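Side-chain contact in tryptophan synthase alpha chain (Campylobacter jejuni, PDB 3THA), which probably cleaves indoleglycerol phosphate to indole and glyceraldehyde 3-phosphate, the alpha-subunit half of the last step of tryptophan biosynthesis: residues 165-170 with 223-228. Sequence-based numbering, arbitrary orientation.
Sequences KGFIYL and GVIVGT
Tyr169 and Ile225 meet inside the closed eight-stranded parallel beta barrel of this TIM-barrel subunit, on strands 168-171 and 223-226. These are the sixth and eighth strands, with strand 202-205 between them, so the contact runs through the barrel interior rather than between neighbours in the sheet. The CA atoms of Tyr169 and Ile225 are 9.1 Å apart, no hydrogen bond joins the two segments, and side chains alone close the distance.

The main interaction is a CH-pi contact. Ile225 sets its CD1 methyl over one face of the Tyr169 ring, 3.6 Å from the centroid and only 17° off the ring normal. CD1 of Ile225 is displaced toward the phenol end, 3.5 Å from CZ of Tyr169, while the ring carbons CD1 and CD2 of Tyr169 are farther from it. In the isoleucine, CD1 lies anti to CA (chi2 179°), which sends the methyl straight out toward the tyrosine. On the tyrosine, CG stands anti to the backbone N (chi1 -160°), which swings the ring into the interior, toward Ile225, from a CB that does not itself face strand 223-226.

Looser apolar packing adds Phe167, whose CB does point at the other segment; its CE2 comes within 4.3 Å of the same CD1 of Ile225. That ring also meets Phe203 of the intervening strand and, edge-to-face, Phe7.

Both Tyr169 and Ile225 also touch Glu46, the predicted proton acceptor on strand 44-48, which places the pair next to the predicted catalytic site, consistent with a place in the lining of the active-site pocket. Farther along the tyrosine, the second methyl of Ile225, CG2, lies 3.7 Å from the phenol OH of Tyr169.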
ATOM      1  N   LYS B 165      12.494 -18.710   6.267  1.00 58.69           N
ATOM      2  CA  LYS B 165      13.637 -18.810   5.387  1.00 58.78           C
ATOM      3  C   LYS B 165      14.050 -17.398   4.916  1.00 56.92           C
ATOM      4  O   LYS B 165      13.230 -16.472   4.865  1.00 56.06           O
ATOM      5  CB  LYS B 165      13.309 -19.718   4.197  1.00 59.63           C
ATOM      6  CG  LYS B 165      12.744 -21.153   4.552  1.00 63.37           C
ATOM      7  CD  LYS B 165      13.812 -22.191   4.979  1.00 68.99           C
ATOM      8  CE  LYS B 165      13.245 -23.640   5.002  1.00 70.37           C
ATOM      9  NZ  LYS B 165      12.311 -23.887   3.812  1.00 71.57           N
ATOM     10  N   GLY B 166      15.328 -17.221   4.616  1.00 56.40           N
ATOM     11  CA  GLY B 166      15.814 -15.935   4.111  1.00 55.88           C
ATOM     12  C   GLY B 166      16.318 -14.983   5.164  1.00 56.05           C
ATOM     13  O   GLY B 166      17.458 -15.132   5.645  1.00 58.91           O
ATOM     14  N   PHE B 167      15.467 -14.025   5.542  1.00 53.85           N
ATOM     15  CA  PHE B 167      15.761 -13.079   6.612  1.00 53.11           C
ATOM     16  C   PHE B 167      14.449 -12.704   7.269  1.00 52.23           C
ATOM     17  O   PHE B 167      13.419 -12.868   6.666  1.00 51.45           O
ATOM     18  CB  PHE B 167      16.524 -11.830   6.082  1.00 53.43           C
ATOM     19  CG  PHE B 167      15.731 -10.945   5.119  1.00 51.98           C
ATOM     20  CD1 PHE B 167      15.826 -11.126   3.746  1.00 51.91           C
ATOM     21  CD2 PHE B 167      14.917  -9.907   5.595  1.00 54.31           C
ATOM     22  CE1 PHE B 167      15.136 -10.306   2.845  1.00 49.53           C
ATOM     23  CE2 PHE B 167      14.207  -9.044   4.703  1.00 52.18           C
ATOM     24  CZ  PHE B 167      14.321  -9.245   3.329  1.00 52.97           C
ATOM     25  N   ILE B 168      14.477 -12.240   8.511  1.00 52.54           N
ATOM     26  CA  ILE B 168      13.280 -11.720   9.127  1.00 51.86           C
ATOM     27  C   ILE B 168      13.197 -10.244   8.825  1.00 52.91           C
ATOM     28  O   ILE B 168      14.187  -9.518   8.967  1.00 52.74           O
ATOM     29  CB  ILE B 168      13.237 -11.945  10.661  1.00 52.63           C
ATOM     30  CG1 ILE B 168      13.649 -13.385  11.007  1.00 51.40           C
ATOM     31  CG2 ILE B 168      11.833 -11.628  11.197  1.00 50.29           C
ATOM     32  CD1 ILE B 168      12.780 -14.435  10.357  1.00 48.23           C
ATOM     33  N   TYR B 169      12.007  -9.810   8.397  1.00 53.19           N
ATOM     34  CA  TYR B 169      11.760  -8.429   8.082  1.00 53.94           C
ATOM     35  C   TYR B 169      11.099  -7.868   9.307  1.00 55.99           C
ATOM     36  O   TYR B 169       9.883  -8.028   9.487  1.00 56.07           O
ATOM     37  CB  TYR B 169      10.824  -8.334   6.892  1.00 53.97           C
ATOM     38  CG  TYR B 169      10.823  -7.004   6.121  1.00 54.66           C
ATOM     39  CD1 TYR B 169      10.732  -5.776   6.788  1.00 56.45           C
ATOM     40  CD2 TYR B 169      10.890  -6.988   4.726  1.00 53.52           C
ATOM     41  CE1 TYR B 169      10.740  -4.572   6.092  1.00 57.00           C
ATOM     42  CE2 TYR B 169      10.920  -5.764   4.015  1.00 56.18           C
ATOM     43  CZ  TYR B 169      10.816  -4.573   4.711  1.00 57.19           C
ATOM     44  OH  TYR B 169      10.798  -3.358   4.034  1.00 61.99           O
ATOM     45  N   LEU B 170      11.904  -7.236  10.161  1.00 57.99           N
ATOM     46  CA  LEU B 170      11.427  -6.481  11.310  1.00 60.22           C
ATOM     47  C   LEU B 170      10.991  -5.040  10.962  1.00 62.02           C
ATOM     48  O   LEU B 170      11.831  -4.158  10.777  1.00 64.03           O
ATOM     49  CB  LEU B 170      12.481  -6.438  12.417  1.00 60.45           C
ATOM     50  CG  LEU B 170      11.952  -5.754  13.687  1.00 62.50           C
ATOM     51  CD1 LEU B 170      10.539  -6.279  14.137  1.00 60.84           C
ATOM     52  CD2 LEU B 170      12.918  -5.856  14.823  1.00 62.95           C
ATOM     53  N   GLY B 223      21.033  -5.872   9.275  1.00 65.84           N
ATOM     54  CA  GLY B 223      20.797  -5.231   7.979  1.00 64.45           C
ATOM     55  C   GLY B 223      19.845  -4.049   8.105  1.00 64.45           C
ATOM     56  O   GLY B 223      19.190  -3.883   9.146  1.00 64.56           O
ATOM     57  N   VAL B 224      19.762  -3.227   7.054  1.00 63.26           N
ATOM     58  CA  VAL B 224      18.957  -2.004   7.083  1.00 63.06           C
ATOM     59  C   VAL B 224      18.303  -1.855   5.723  1.00 61.63           C
ATOM     60  O   VAL B 224      18.969  -2.104   4.709  1.00 61.55           O
ATOM     61  CB  VAL B 224      19.864  -0.785   7.344  1.00 65.72           C
ATOM     62  CG1 VAL B 224      19.118   0.515   7.117  1.00 66.28           C
ATOM     63  CG2 VAL B 224      20.472  -0.847   8.743  1.00 65.65           C
ATOM     64  N   ILE B 225      17.021  -1.467   5.697  1.00 60.14           N
ATOM     65  CA  ILE B 225      16.239  -1.430   4.452  1.00 58.32           C
ATOM     66  C   ILE B 225      15.729  -0.029   4.149  1.00 59.64           C
ATOM     67  O   ILE B 225      14.832   0.445   4.845  1.00 60.07           O
ATOM     68  CB  ILE B 225      15.018  -2.359   4.532  1.00 55.95           C
ATOM     69  CG1 ILE B 225      15.422  -3.759   4.982  1.00 53.93           C
ATOM     70  CG2 ILE B 225      14.265  -2.424   3.202  1.00 56.70           C
ATOM     71  CD1 ILE B 225      14.245  -4.736   5.106  1.00 46.69           C
ATOM     72  N   VAL B 226      16.285   0.638   3.123  1.00 60.07           N
ATOM     73  CA  VAL B 226      15.778   1.937   2.700  1.00 60.60           C
ATOM     74  C   VAL B 226      14.781   1.843   1.513  1.00 60.30           C
ATOM     75  O   VAL B 226      15.069   1.220   0.466  1.00 57.68           O
ATOM     76  CB  VAL B 226      16.921   2.877   2.426  1.00 63.15           C
ATOM     77  CG1 VAL B 226      16.409   4.282   2.018  1.00 63.18           C
ATOM     78  CG2 VAL B 226      17.830   2.969   3.670  1.00 64.25           C
ATOM     79  N   GLY B 227      13.590   2.427   1.709  1.00 61.17           N
ATOM     80  CA  GLY B 227      12.490   2.365   0.716  1.00 61.07           C
ATOM     81  C   GLY B 227      12.167   3.681  -0.014  1.00 63.16           C
ATOM     82  O   GLY B 227      12.828   4.081  -0.989  1.00 63.33           O
ATOM     83  N   THR B 228      11.129   4.343   0.471  1.00 64.51           N
ATOM     84  CA  THR B 228      10.725   5.658   0.011  1.00 66.43           C
ATOM     85  C   THR B 228      11.898   6.495  -0.485  1.00 66.54           C
ATOM     86  O   THR B 228      11.903   6.882  -1.649  1.00 65.86           O
ATOM     87  CB  THR B 228       9.966   6.409   1.130  1.00 69.40           C
ATOM     88  OG1 THR B 228      10.805   6.504   2.316  1.00 71.82           O
ATOM     89  CG2 THR B 228       8.669   5.621   1.445  1.00 68.16           C
TER